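Local coordinates for protein K5 lyase (Enterobacteria phage k1-5, PDB 2X3H) that cleaves the K5 capsular glycosaminoglycan as a polysaccharide lyase, probably serving the phage as a trimeric tail spike that opens the host capsule, at residues S103-N109 against Y130-P136; G180-I186 against K213-L219; K297-I303 against E324-I330; T373-F378 against S401-G407. All blocks are in the same frame, centred on the assembly; numbering follows the deposited sequence.

Contact 1: S103-N109 against Y130-P136; sequences SSGINSN and YLVFNNP. Unlike the reference sequence in segment 130-136: Pro136 (reference Leu).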
loop_
_atom_site.group_PDB
_atom_site.type_symbol
_atom_site.label_atom_id
_atom_site.label_comp_id
_atom_site.label_asym_id
_atom_site.label_seq_id
_atom_site.Cartn_x
_atom_site.Cartn_y
_atom_site.Cartn_z
ATOM N N SER A 103 39.248 13.534 15.934
ATOM C CA SER A 103 39.374 12.396 16.833
ATOM C C SER A 103 39.616 11.091 16.077
ATOM O O SER A 103 39.012 10.843 15.024
ATOM C CB SER A 103 38.146 12.287 17.762
ATOM O OG SER A 103 36.937 12.556 17.055
ATOM N N SER A 104 40.519 10.273 16.613
ATOM C CA SER A 104 40.835 8.971 16.036
ATOM C C SER A 104 39.790 7.957 16.480
ATOM O O SER A 104 38.765 8.334 17.049
ATOM C CB SER A 104 42.230 8.522 16.485
ATOM O OG SER A 104 43.171 9.562 16.273
ATOM N N GLY A 105 40.059 6.679 16.231
ATOM C CA GLY A 105 39.113 5.611 16.564
ATOM C C GLY A 105 38.797 5.568 18.044
ATOM O O GLY A 105 39.675 5.790 18.878
ATOM N N ILE A 106 37.539 5.285 18.376
ATOM C CA ILE A 106 37.096 5.221 19.764
ATOM C C ILE A 106 36.187 4.016 19.956
ATOM O O ILE A 106 35.388 3.696 19.078
ATOM C CB ILE A 106 36.312 6.485 20.166
ATOM C CG1 ILE A 106 37.225 7.716 20.110
ATOM C CG2 ILE A 106 35.659 6.319 21.565
ATOM C CD1 ILE A 106 36.500 9.026 20.165
ATOM N N ASN A 107 36.326 3.346 21.096
ATOM C CA ASN A 107 35.444 2.245 21.463
ATOM C C ASN A 107 34.785 2.523 22.812
ATOM O O ASN A 107 35.405 3.135 23.689
ATOM C CB ASN A 107 36.203 0.912 21.483
ATOM C CG ASN A 107 37.197 0.815 22.633
ATOM O OD1 ASN A 107 36.813 0.676 23.802
ATOM N ND2 ASN A 107 38.486 0.858 22.301
ATOM N N SER A 108 33.523 2.110 22.965
ATOM C CA SER A 108 32.808 2.255 24.233
ATOM C C SER A 108 31.692 1.228 24.363
ATOM O O SER A 108 31.136 0.792 23.360
ATOM C CB SER A 108 32.206 3.659 24.353
ATOM O OG SER A 108 31.566 3.838 25.613
ATOM N N ASN A 109 31.372 0.839 25.598
ATOM C CA ASN A 109 30.213 -0.021 25.860
ATOM C C ASN A 109 28.965 0.811 26.120
ATOM O O ASN A 109 27.897 0.258 26.387
ATOM C CB ASN A 109 30.454 -0.917 27.081
ATOM C CG ASN A 109 31.537 -1.955 26.848
ATOM O OD1 ASN A 109 31.389 -2.859 26.024
ATOM N ND2 ASN A 109 32.629 -1.842 27.600
ATOM N N TYR A 130 35.876 4.148 12.834
ATOM C CA TYR A 130 35.834 5.363 13.643
ATOM C C TYR A 130 35.242 5.063 15.016
ATOM O O TYR A 130 35.991 4.782 15.955
ATOM C CB TYR A 130 35.077 6.471 12.903
ATOM C CG TYR A 130 35.181 7.867 13.496
ATOM C CD1 TYR A 130 36.025 8.146 14.579
ATOM C CD2 TYR A 130 34.457 8.920 12.940
ATOM C CE1 TYR A 130 36.109 9.432 15.108
ATOM C CE2 TYR A 130 34.540 10.199 13.454
ATOM C CZ TYR A 130 35.370 10.452 14.532
ATOM O OH TYR A 130 35.446 11.735 15.026
ATOM N N LEU A 131 33.915 5.091 15.126
ATOM C CA LEU A 131 33.239 4.920 16.409
ATOM C C LEU A 131 32.715 3.493 16.499
ATOM O O LEU A 131 31.986 3.039 15.621
ATOM C CB LEU A 131 32.092 5.933 16.553
ATOM C CG LEU A 131 32.477 7.412 16.435
ATOM C CD1 LEU A 131 31.252 8.324 16.503
ATOM C CD2 LEU A 131 33.496 7.787 17.508
ATOM N N VAL A 132 33.109 2.780 17.547
ATOM C CA VAL A 132 32.642 1.412 17.747
ATOM C C VAL A 132 32.000 1.257 19.118
ATOM O O VAL A 132 32.654 1.419 20.160
ATOM C CB VAL A 132 33.780 0.375 17.573
ATOM C CG1 VAL A 132 33.249 -1.026 17.815
ATOM C CG2 VAL A 132 34.399 0.482 16.183
ATOM N N PHE A 133 30.703 0.956 19.117
ATOM C CA PHE A 133 29.963 0.754 20.355
ATOM C C PHE A 133 29.722 -0.727 20.560
ATOM O O PHE A 133 29.070 -1.375 19.742
ATOM C CB PHE A 133 28.654 1.556 20.342
ATOM C CG PHE A 133 28.875 3.033 20.226
ATOM C CD1 PHE A 133 29.245 3.789 21.338
ATOM C CD2 PHE A 133 28.791 3.659 18.990
ATOM C CE1 PHE A 133 29.480 5.151 21.223
ATOM C CE2 PHE A 133 29.021 5.029 18.864
ATOM C CZ PHE A 133 29.370 5.778 19.973
ATOM N N ASN A 134 30.281 -1.271 21.642
ATOM C CA ASN A 134 30.246 -2.705 21.855
ATOM C C ASN A 134 29.128 -3.090 22.803
ATOM O O ASN A 134 29.181 -2.803 23.994
ATOM C CB ASN A 134 31.600 -3.218 22.374
ATOM C CG ASN A 134 32.670 -3.254 21.289
ATOM O OD1 ASN A 134 32.506 -3.909 20.254
ATOM N ND2 ASN A 134 33.781 -2.573 21.534
ATOM N N ASN A 135 28.096 -3.715 22.248
ATOM C CA ASN A 135 26.963 -4.210 23.033
ATOM C C ASN A 135 26.321 -3.196 23.978
ATOM O O ASN A 135 26.072 -3.507 25.148
ATOM C CB ASN A 135 27.372 -5.459 23.822
ATOM C CG ASN A 135 27.553 -6.669 22.948
ATOM O OD1 ASN A 135 28.650 -7.239 22.871
ATOM N ND2 ASN A 135 26.479 -7.086 22.288
ATOM N N PRO A 136 26.026 -1.986 23.481
ATOM C CA PRO A 136 25.313 -1.048 24.332
ATOM C C PRO A 136 23.959 -1.623 24.743
ATOM O O PRO A 136 23.249 -2.197 23.907
ATOM C CB PRO A 136 25.119 0.175 23.430
ATOM C CG PRO A 136 25.229 -0.360 22.040
ATOM C CD PRO A 136 26.271 -1.440 22.137
#

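Contact 2: G180-I186 against K213-L219; sequences GTGFSLI and KAAGCVL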
loop_
_atom_site.group_PDB
_atom_site.type_symbol
_atom_site.label_atom_id
_atom_site.label_comp_id
_atom_site.label_asym_id
_atom_site.label_seq_id
_atom_site.Cartn_x
_atom_site.Cartn_y
_atom_site.Cartn_z
ATOM N N GLY A 180 35.359 4.873 0.036
ATOM C CA GLY A 180 35.977 3.558 0.164
ATOM C C GLY A 180 34.994 2.450 0.447
ATOM O O GLY A 180 33.824 2.522 0.050
ATOM N N THR A 181 35.470 1.421 1.131
ATOM C CA THR A 181 34.633 0.283 1.457
ATOM C C THR A 181 34.232 0.316 2.925
ATOM O O THR A 181 34.968 0.824 3.786
ATOM C CB THR A 181 35.317 -1.044 1.096
ATOM O OG1 THR A 181 36.558 -1.155 1.808
ATOM C CG2 THR A 181 35.589 -1.086 -0.401
ATOM N N GLY A 182 33.043 -0.222 3.189
ATOM C CA GLY A 182 32.441 -0.192 4.509
ATOM C C GLY A 182 31.141 0.588 4.470
ATOM O O GLY A 182 30.649 0.938 3.394
ATOM N N PHE A 183 30.622 0.884 5.656
ATOM C CA PHE A 183 29.301 1.479 5.822
ATOM C C PHE A 183 29.315 2.703 6.724
ATOM O O PHE A 183 30.161 2.837 7.620
ATOM C CB PHE A 183 28.344 0.436 6.401
ATOM C CG PHE A 183 28.146 -0.739 5.499
ATOM C CD1 PHE A 183 27.057 -0.784 4.639
ATOM C CD2 PHE A 183 29.054 -1.788 5.485
ATOM C CE1 PHE A 183 26.871 -1.853 3.779
ATOM C CE2 PHE A 183 28.872 -2.867 4.621
ATOM C CZ PHE A 183 27.778 -2.896 3.771
ATOM N N SER A 184 28.362 3.600 6.495
ATOM C CA SER A 184 28.203 4.748 7.378
ATOM C C SER A 184 27.721 4.316 8.753
ATOM O O SER A 184 28.281 4.711 9.763
ATOM C CB SER A 184 27.254 5.786 6.764
ATOM O OG SER A 184 27.855 6.355 5.614
ATOM N N LEU A 185 26.677 3.492 8.780
ATOM C CA LEU A 185 26.140 2.984 10.025
ATOM C C LEU A 185 25.888 1.488 9.877
ATOM O O LEU A 185 25.133 1.075 9.007
ATOM C CB LEU A 185 24.834 3.715 10.368
ATOM C CG LEU A 185 24.066 3.232 11.608
ATOM C CD1 LEU A 185 24.879 3.375 12.890
ATOM C CD2 LEU A 185 22.754 3.994 11.738
ATOM N N ILE A 186 26.524 0.684 10.720
ATOM C CA ILE A 186 26.374 -0.768 10.626
ATOM C C ILE A 186 26.066 -1.336 12.002
ATOM O O ILE A 186 26.734 -1.013 12.968
ATOM C CB ILE A 186 27.640 -1.453 10.023
ATOM C CG1 ILE A 186 27.489 -2.971 10.035
ATOM C CG2 ILE A 186 28.900 -1.049 10.792
ATOM C CD1 ILE A 186 28.673 -3.731 9.503
ATOM N N LYS A 213 31.261 -1.660 -5.875
ATOM C CA LYS A 213 32.113 -1.365 -4.725
ATOM C C LYS A 213 31.357 -1.681 -3.428
ATOM O O LYS A 213 30.170 -1.363 -3.304
ATOM C CB LYS A 213 32.620 0.084 -4.741
ATOM C CG LYS A 213 33.844 0.261 -3.852
ATOM C CD LYS A 213 34.198 1.708 -3.549
ATOM C CE LYS A 213 34.492 2.522 -4.770
ATOM N NZ LYS A 213 35.181 3.800 -4.377
ATOM N N ALA A 214 32.045 -2.314 -2.480
ATOM C CA ALA A 214 31.437 -2.837 -1.248
ATOM C C ALA A 214 31.227 -1.772 -0.181
ATOM O O ALA A 214 31.948 -1.725 0.831
ATOM C CB ALA A 214 32.288 -3.987 -0.683
ATOM N N ALA A 215 30.250 -0.900 -0.412
ATOM C CA ALA A 215 29.906 0.132 0.551
ATOM C C ALA A 215 28.404 0.387 0.508
ATOM O O ALA A 215 27.750 0.145 -0.499
ATOM C CB ALA A 215 30.676 1.428 0.272
ATOM N N GLY A 216 27.879 0.879 1.621
ATOM C CA GLY A 216 26.499 1.314 1.710
ATOM C C GLY A 216 26.332 2.308 2.834
ATOM O O GLY A 216 27.285 2.618 3.560
ATOM N N CYS A 217 25.110 2.794 3.000
ATOM C CA CYS A 217 24.826 3.787 4.020
ATOM C C CYS A 217 24.493 3.104 5.337
ATOM O O CYS A 217 25.305 3.094 6.251
ATOM C CB CYS A 217 23.698 4.715 3.568
ATOM S SG CYS A 217 23.422 6.091 4.694
ATOM N N VAL A 218 23.311 2.502 5.430
ATOM C CA VAL A 218 22.909 1.816 6.659
ATOM C C VAL A 218 22.891 0.326 6.388
ATOM O O VAL A 218 22.307 -0.102 5.401
ATOM C CB VAL A 218 21.472 2.210 7.074
ATOM C CG1 VAL A 218 20.969 1.380 8.289
ATOM C CG2 VAL A 218 21.373 3.700 7.370
ATOM N N LEU A 219 23.497 -0.454 7.276
ATOM C CA LEU A 219 23.436 -1.910 7.189
ATOM C C LEU A 219 22.953 -2.480 8.512
ATOM O O LEU A 219 23.558 -2.206 9.558
ATOM C CB LEU A 219 24.817 -2.491 6.867
ATOM C CG LEU A 219 24.954 -3.993 7.157
ATOM C CD1 LEU A 219 23.939 -4.789 6.343
ATOM C CD2 LEU A 219 26.368 -4.462 6.853
HETATM O O HOH W 1 35.271 6.280 -2.530
#

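Contact 3: K297-I303 against E324-I330; sequences KGSTNLI and EGSDNVI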
loop_
_atom_site.group_PDB
_atom_site.type_symbol
_atom_site.label_atom_id
_atom_site.label_comp_id
_atom_site.label_asym_id
_atom_site.label_seq_id
_atom_site.Cartn_x
_atom_site.Cartn_y
_atom_site.Cartn_z
ATOM N N LYS A 297 17.479 -13.492 -1.582
ATOM C CA LYS A 297 17.249 -14.930 -1.640
ATOM C C LYS A 297 16.321 -15.440 -0.543
ATOM O O LYS A 297 15.985 -16.637 -0.528
ATOM C CB LYS A 297 18.588 -15.680 -1.559
ATOM C CG LYS A 297 19.634 -15.207 -2.560
ATOM C CD LYS A 297 20.952 -15.979 -2.369
ATOM C CE LYS A 297 21.899 -15.742 -3.547
ATOM N NZ LYS A 297 23.149 -16.539 -3.413
ATOM N N GLY A 298 15.916 -14.548 0.365
ATOM C CA GLY A 298 15.059 -14.911 1.494
ATOM C C GLY A 298 13.580 -15.020 1.147
ATOM O O GLY A 298 13.191 -14.997 -0.027
ATOM N N SER A 299 12.754 -15.108 2.186
ATOM C CA SER A 299 11.342 -15.405 1.986
ATOM C C SER A 299 10.401 -14.566 2.842
ATOM O O SER A 299 10.785 -14.012 3.884
ATOM C CB SER A 299 11.106 -16.883 2.271
ATOM O OG SER A 299 11.636 -17.235 3.530
ATOM N N THR A 300 9.154 -14.531 2.393
ATOM C CA THR A 300 8.061 -13.848 3.085
ATOM C C THR A 300 8.389 -12.417 3.525
ATOM O O THR A 300 8.040 -12.005 4.632
ATOM C CB THR A 300 7.437 -14.717 4.215
ATOM O OG1 THR A 300 8.401 -14.974 5.239
ATOM C CG2 THR A 300 6.942 -16.042 3.624
ATOM N N ASN A 301 9.063 -11.666 2.650
ATOM C CA ASN A 301 9.193 -10.229 2.823
ATOM C C ASN A 301 8.068 -9.537 2.095
ATOM O O ASN A 301 7.633 -10.012 1.050
ATOM C CB ASN A 301 10.529 -9.727 2.272
ATOM C CG ASN A 301 11.716 -10.380 2.958
ATOM O OD1 ASN A 301 11.992 -10.110 4.140
ATOM N ND2 ASN A 301 12.418 -11.246 2.235
ATOM N N LEU A 302 7.603 -8.430 2.669
ATOM C CA LEU A 302 6.546 -7.621 2.059
ATOM C C LEU A 302 7.162 -6.289 1.680
ATOM O O LEU A 302 7.560 -5.511 2.548
ATOM C CB LEU A 302 5.394 -7.414 3.045
ATOM C CG LEU A 302 4.187 -6.583 2.587
ATOM C CD1 LEU A 302 3.691 -6.956 1.218
ATOM C CD2 LEU A 302 3.055 -6.687 3.623
ATOM N N ILE A 303 7.273 -6.063 0.374
ATOM C CA ILE A 303 7.869 -4.840 -0.165
ATOM C C ILE A 303 6.757 -4.040 -0.845
ATOM O O ILE A 303 6.033 -4.570 -1.693
ATOM C CB ILE A 303 8.965 -5.190 -1.163
ATOM C CG1 ILE A 303 10.098 -5.932 -0.438
ATOM C CG2 ILE A 303 9.437 -3.937 -1.902
ATOM C CD1 ILE A 303 10.976 -6.731 -1.342
ATOM N N GLU A 324 15.161 -13.280 -5.744
ATOM C CA GLU A 324 15.733 -14.614 -5.952
ATOM C C GLU A 324 15.064 -15.688 -5.080
ATOM O O GLU A 324 15.154 -16.898 -5.365
ATOM C CB GLU A 324 17.229 -14.584 -5.650
ATOM C CG GLU A 324 17.969 -15.817 -6.131
ATOM C CD GLU A 324 19.470 -15.582 -6.223
ATOM O OE1 GLU A 324 19.933 -14.484 -5.820
ATOM O OE2 GLU A 324 20.174 -16.503 -6.709
ATOM N N GLY A 325 14.396 -15.246 -4.016
ATOM C CA GLY A 325 13.836 -16.154 -3.016
ATOM C C GLY A 325 12.401 -16.566 -3.275
ATOM O O GLY A 325 11.967 -16.675 -4.430
ATOM N N SER A 326 11.657 -16.779 -2.189
ATOM C CA SER A 326 10.313 -17.366 -2.300
ATOM C C SER A 326 9.269 -16.697 -1.418
ATOM O O SER A 326 9.577 -16.190 -0.332
ATOM C CB SER A 326 10.367 -18.837 -1.940
ATOM O OG SER A 326 10.727 -18.979 -0.589
ATOM N N ASP A 327 8.027 -16.718 -1.893
ATOM C CA ASP A 327 6.880 -16.256 -1.120
ATOM C C ASP A 327 7.013 -14.800 -0.700
ATOM O O ASP A 327 6.511 -14.412 0.352
ATOM C CB ASP A 327 6.668 -17.146 0.105
ATOM C CG ASP A 327 6.387 -18.577 -0.269
ATOM O OD1 ASP A 327 5.381 -18.807 -0.970
ATOM O OD2 ASP A 327 7.156 -19.466 0.166
ATOM N N ASN A 328 7.696 -13.999 -1.520
ATOM C CA ASN A 328 7.738 -12.558 -1.285
ATOM C C ASN A 328 6.621 -11.829 -2.005
ATOM O O ASN A 328 6.110 -12.325 -3.005
ATOM C CB ASN A 328 9.073 -12.000 -1.756
ATOM C CG ASN A 328 10.227 -12.605 -1.009
ATOM O OD1 ASN A 328 10.461 -12.283 0.159
ATOM N ND2 ASN A 328 10.948 -13.514 -1.665
ATOM N N VAL A 329 6.266 -10.653 -1.492
ATOM C CA VAL A 329 5.218 -9.837 -2.087
ATOM C C VAL A 329 5.843 -8.508 -2.448
ATOM O O VAL A 329 6.472 -7.872 -1.604
ATOM C CB VAL A 329 4.075 -9.585 -1.074
ATOM C CG1 VAL A 329 3.087 -8.513 -1.604
ATOM C CG2 VAL A 329 3.371 -10.895 -0.728
ATOM N N ILE A 330 5.682 -8.092 -3.699
ATOM C CA ILE A 330 6.261 -6.839 -4.167
ATOM C C ILE A 330 5.095 -6.029 -4.732
ATOM O O ILE A 330 4.618 -6.295 -5.829
ATOM C CB ILE A 330 7.334 -7.110 -5.253
ATOM C CG1 ILE A 330 8.453 -7.998 -4.695
ATOM C CG2 ILE A 330 7.899 -5.809 -5.812
ATOM C CD1 ILE A 330 9.073 -8.895 -5.743
HETATM O O HOH W 2 13.715 -18.279 -0.091
#

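Contact 4: T373-F378 against S401-G407; sequences TGVITF and SASTIDG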
loop_
_atom_site.group_PDB
_atom_site.type_symbol
_atom_site.label_atom_id
_atom_site.label_comp_id
_atom_site.label_asym_id
_atom_site.label_seq_id
_atom_site.Cartn_x
_atom_site.Cartn_y
_atom_site.Cartn_z
ATOM N N THR A 373 11.137 -1.926 -24.390
ATOM C CA THR A 373 10.337 -3.148 -24.614
ATOM C C THR A 373 10.321 -4.151 -23.461
ATOM O O THR A 373 9.342 -4.870 -23.288
ATOM C CB THR A 373 10.760 -3.874 -25.893
ATOM O OG1 THR A 373 12.107 -4.329 -25.757
ATOM C CG2 THR A 373 10.639 -2.940 -27.092
ATOM N N GLY A 374 11.389 -4.210 -22.676
ATOM C CA GLY A 374 11.453 -5.201 -21.606
ATOM C C GLY A 374 10.546 -4.831 -20.447
ATOM O O GLY A 374 10.496 -3.664 -20.035
ATOM N N VAL A 375 9.833 -5.821 -19.913
ATOM C CA VAL A 375 8.987 -5.598 -18.740
ATOM C C VAL A 375 9.253 -6.671 -17.667
ATOM O O VAL A 375 9.752 -6.359 -16.594
ATOM C CB VAL A 375 7.468 -5.554 -19.088
ATOM C CG1 VAL A 375 6.651 -5.313 -17.826
ATOM C CG2 VAL A 375 7.172 -4.463 -20.127
ATOM N N ILE A 376 8.951 -7.937 -17.973
ATOM C CA ILE A 376 9.148 -9.026 -16.998
ATOM C C ILE A 376 10.224 -9.998 -17.455
ATOM O O ILE A 376 10.277 -10.348 -18.643
ATOM C CB ILE A 376 7.828 -9.814 -16.779
ATOM C CG1 ILE A 376 6.728 -8.880 -16.286
ATOM C CG2 ILE A 376 8.005 -10.929 -15.751
ATOM C CD1 ILE A 376 5.313 -9.412 -16.535
ATOM N N THR A 377 11.079 -10.442 -16.525
ATOM C CA THR A 377 12.020 -11.538 -16.810
ATOM C C THR A 377 11.805 -12.680 -15.827
ATOM O O THR A 377 11.950 -12.487 -14.613
ATOM C CB THR A 377 13.497 -11.079 -16.732
ATOM O OG1 THR A 377 13.761 -10.108 -17.761
ATOM C CG2 THR A 377 14.424 -12.276 -16.894
ATOM N N PHE A 378 11.438 -13.844 -16.363
ATOM C CA PHE A 378 11.326 -15.080 -15.587
ATOM C C PHE A 378 12.530 -15.919 -15.991
ATOM O O PHE A 378 12.605 -16.375 -17.140
ATOM C CB PHE A 378 10.066 -15.870 -15.966
ATOM C CG PHE A 378 8.767 -15.208 -15.589
ATOM C CD1 PHE A 378 8.484 -14.882 -14.264
ATOM C CD2 PHE A 378 7.806 -14.972 -16.551
ATOM C CE1 PHE A 378 7.280 -14.302 -13.910
ATOM C CE2 PHE A 378 6.583 -14.398 -16.207
ATOM C CZ PHE A 378 6.325 -14.057 -14.884
ATOM N N SER A 401 5.099 -7.844 -28.643
ATOM C CA SER A 401 6.567 -7.897 -28.623
ATOM C C SER A 401 7.023 -9.132 -27.865
ATOM O O SER A 401 6.597 -9.345 -26.734
ATOM C CB SER A 401 7.143 -6.658 -27.939
ATOM O OG SER A 401 8.547 -6.790 -27.737
ATOM N N ALA A 402 7.905 -9.936 -28.461
ATOM C CA ALA A 402 8.426 -11.104 -27.746
ATOM C C ALA A 402 9.326 -10.688 -26.579
ATOM O O ALA A 402 9.687 -11.515 -25.744
ATOM C CB ALA A 402 9.172 -12.042 -28.691
ATOM N N SER A 403 9.671 -9.405 -26.520
ATOM C CA SER A 403 10.544 -8.887 -25.461
ATOM C C SER A 403 9.829 -8.520 -24.164
ATOM O O SER A 403 10.463 -8.444 -23.101
ATOM C CB SER A 403 11.328 -7.680 -25.968
ATOM O OG SER A 403 12.237 -8.087 -26.967
ATOM N N THR A 404 8.518 -8.301 -24.237
ATOM C CA THR A 404 7.773 -7.872 -23.051
ATOM C C THR A 404 7.904 -8.872 -21.905
ATOM O O THR A 404 8.156 -8.489 -20.752
ATOM C CB THR A 404 6.285 -7.624 -23.370
ATOM O OG1 THR A 404 6.184 -6.680 -24.455
ATOM C CG2 THR A 404 5.542 -7.089 -22.137
ATOM N N ILE A 405 7.744 -10.150 -22.233
ATOM C CA ILE A 405 7.926 -11.213 -21.243
ATOM C C ILE A 405 9.097 -12.087 -21.664
ATOM O O ILE A 405 8.976 -12.891 -22.589
ATOM C CB ILE A 405 6.644 -12.075 -21.099
ATOM C CG1 ILE A 405 5.448 -11.203 -20.703
ATOM C CG2 ILE A 405 6.873 -13.202 -20.097
ATOM C CD1 ILE A 405 4.135 -11.921 -20.835
ATOM N N ASP A 406 10.234 -11.920 -20.989
ATOM C CA ASP A 406 11.398 -12.743 -21.248
ATOM C C ASP A 406 11.265 -13.990 -20.377
ATOM O O ASP A 406 11.094 -13.887 -19.171
ATOM C CB ASP A 406 12.673 -11.962 -20.920
ATOM C CG ASP A 406 13.929 -12.700 -21.335
ATOM O OD1 ASP A 406 13.802 -13.747 -21.995
ATOM O OD2 ASP A 406 15.042 -12.217 -21.023
ATOM N N GLY A 407 11.332 -15.167 -20.981
ATOM C CA GLY A 407 11.120 -16.400 -20.227
ATOM C C GLY A 407 9.673 -16.852 -20.325
ATOM O O GLY A 407 9.163 -17.533 -19.437
HETATM O O HOH W 3 7.006 -4.159 -24.189
HETATM O O HOH W 4 11.282 -8.540 -20.525
#

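Contact 1: S103-N109 against Y130-P136
Tyr130 joins its partner segment at both ends of the residue: its hydroxyl meets Ser103 and its carbonyl meets Ile106. The OH and Ser103 OG are hydrogen-bonded at 2.6 Å, with OG approaching in the plane of the ring, at its edge; Ser103 OG also bonds to Phe101 O. Because CG is anti to the backbone N (chi1 -169°), the ring lies along 103-105, with Ser104 O at its edge 3.5 Å from Tyr130 CE1. From there the backbones of 106-108 and 131-134 run parallel. Ile106 N donates to Tyr130 O at 2.9 Å, and Ile106 O receives Val132 N, also at 2.9 Å. Val132 O takes Ser108 N at 3.0 Å, and Ser108 O takes Asn134 N at 2.8 Å. Ile106 and Ser108 thus use both N-H and C=O on this one neighbour, while Leu131 turns its backbone bonds to the other side, to Gln159 and Ser161. Side by side, Ile106 and Leu131 point the same way, CB of the first 4.1 Å from CD2 of the second. Ser108 OG finds its main partner outside the pair, Leu88 O, with Tyr110 O also near its one proton. On the other face of the sheet, Asn107 and Val132 sit in register. Strand 106-108 is the outermost strand, within the chain, of a seven-stranded parallel sheet; helix 81-88 packs on Ile106 through Thr81, Ile84 and Ala85, strand 160-163 continues the sheet beyond 131-134, and strand 119-123 meets Tyr130 and Leu131 through Leu121.

Contact 2: G180-I186 against K213-L219
Phe183 carries its ring beside the backbone N (chi1 -63°), and Leu219 sends CG anti to its own N (chi1 163°), which places CD2 over one face of the phenyl ring. Leu219 CD2 is 3.8 Å from the centroid of the Phe183 ring, 16° off the normal, a CH-pi contact, while Leu219 CB touches Phe183 CD1 at 3.6 Å. The CD2 methyl is shared: Ile186 runs alongside Leu219 and brings CD1 to 3.6 Å from Leu219 CD2. Gly216, opposite Phe183, has no side chain to compete with the ring, whose CD1 comes to 3.5 Å from Gly216 N. Backbone bonds continue through the bend, Leu185 N to Cys217 O at 2.9 Å and Leu219 N to Leu185 O at 2.8 Å. Ser184 OG is hydrogen-bonded to Tyr236 OH and Gln159 OE1. At the other end a water accepts from Gly180 N and, weakly, from Lys213 NZ, which is held chiefly by Gly208 O. Both segments turn a corner together, at 184-185 and at 217, passing from one parallel pairing to the next: stacked corners of this kind are characteristic of successive coils of a parallel beta-helix.

Contact 3: K297-I303 against E324-I330
Asn301 and Asn328 lie side by side and point the same way, their amide planes only 2° apart, almost parallel and joined edge to edge. Asn328 OD1 is gripped twice, by Asn301 N at 2.9 Å and by Asn301 ND2 at 3.0 Å, the two donors coming from opposite faces of its carbonyl plane. Its ND2 donates almost straight (173°) to Gly298 O at 3.1 Å, and Ser326 N reaches that oxygen from the other face. Both sides of the Asn328 amide are therefore used, which fixes its rotation. Asn301 OD1 in turn accepts from Asn278 N, a coil earlier. Beyond the turn, Leu302 and Val329 run alongside each other, Leu302 CD1 pressed unusually close to Val329 CG1 at 3.3 Å. Lys297 and Glu324 also lie parallel and extended, but it is Lys297 CE that touches Glu324 OE1, at 3.3 Å; the charged ends stay beyond salt-bridge range. Thr300 CG2 rests on Asp327 CB, and the Asp327 carboxylate makes a salt bridge to Arg394 of the second subunit. Aligned asparagines at the turns, forming a hydrogen-bonded row with one per coil, are characteristic of parallel beta-helices, here close to the trimer interface.

Contact 4: T373-F378 against S401-G407
Thr404 O is approached by two successive N-H groups of the facing segment: Ile376 N bonds to it at 2.9 Å, nearly straight at 171°, whereas Val375 N makes a weak bond at 3.3 Å. Val375 N also donates to a water that lies within hydrogen-bonding distance of Ile376 O and Ser403 O, wedged where the two backbones part. Past this point the strands run parallel and the bonds become regular: Asp406 N to Ile376 O and Phe378 N to Asp406 O, each 2.8 Å. Val375 and Thr404 lie side by side, methyl against methyl, with Val375 CG2 3.7 Å from Thr404 CG2; the threonine's CG2 is anti to its backbone N, which leaves OG1 for a second water that donates to Thr373 O. Phe378 and Ile405 also point the same way, Ile405 CG2 4.1 Å from Phe378 CD2, and within its own strand the ring receives Ile376 CG2 over one face. Val420 of strand 419-422 packs against Ile376, Phe378 and Ile405 alike, closing off this inner side, while Thr377 and Asp406 sit together on the other face. Before the strand, 401-404 form a type I beta turn, and Ser401 OG accepts from Ser403 N at 3.1 Å to make an ST turn. Gly407, at positive phi, brings its CA to Phe378 O where the pairing ends. Parallel strands paired between consecutive coils, with apolar side chains stacked on one face, are characteristic of a parallel beta-helix, here near the end of its run.

How the contacts relate
Contacts 1 to 4 follow one another along the chain, each closing before the next opens and joining one coil to the next in the parallel beta-helix. Contacts 1 and 2, with centres about 17 Å apart, share the seven-stranded parallel sheet through strands 106-108, 131-134, 186-188 and 218-221. Contact 3 lies about 24 Å from contact 2, centre to centre, at the start of strands 302-309 and 329-336; it alone touches another subunit. Contact 4 is about 21 Å from contact 3, centre to centre, in the sheet holding 376-378 and 405-406. With centres about 49 Å apart, contacts 1 and 4 lie on opposite sides of the chain's centre, marking out an elongated shaft consistent with a tail spike.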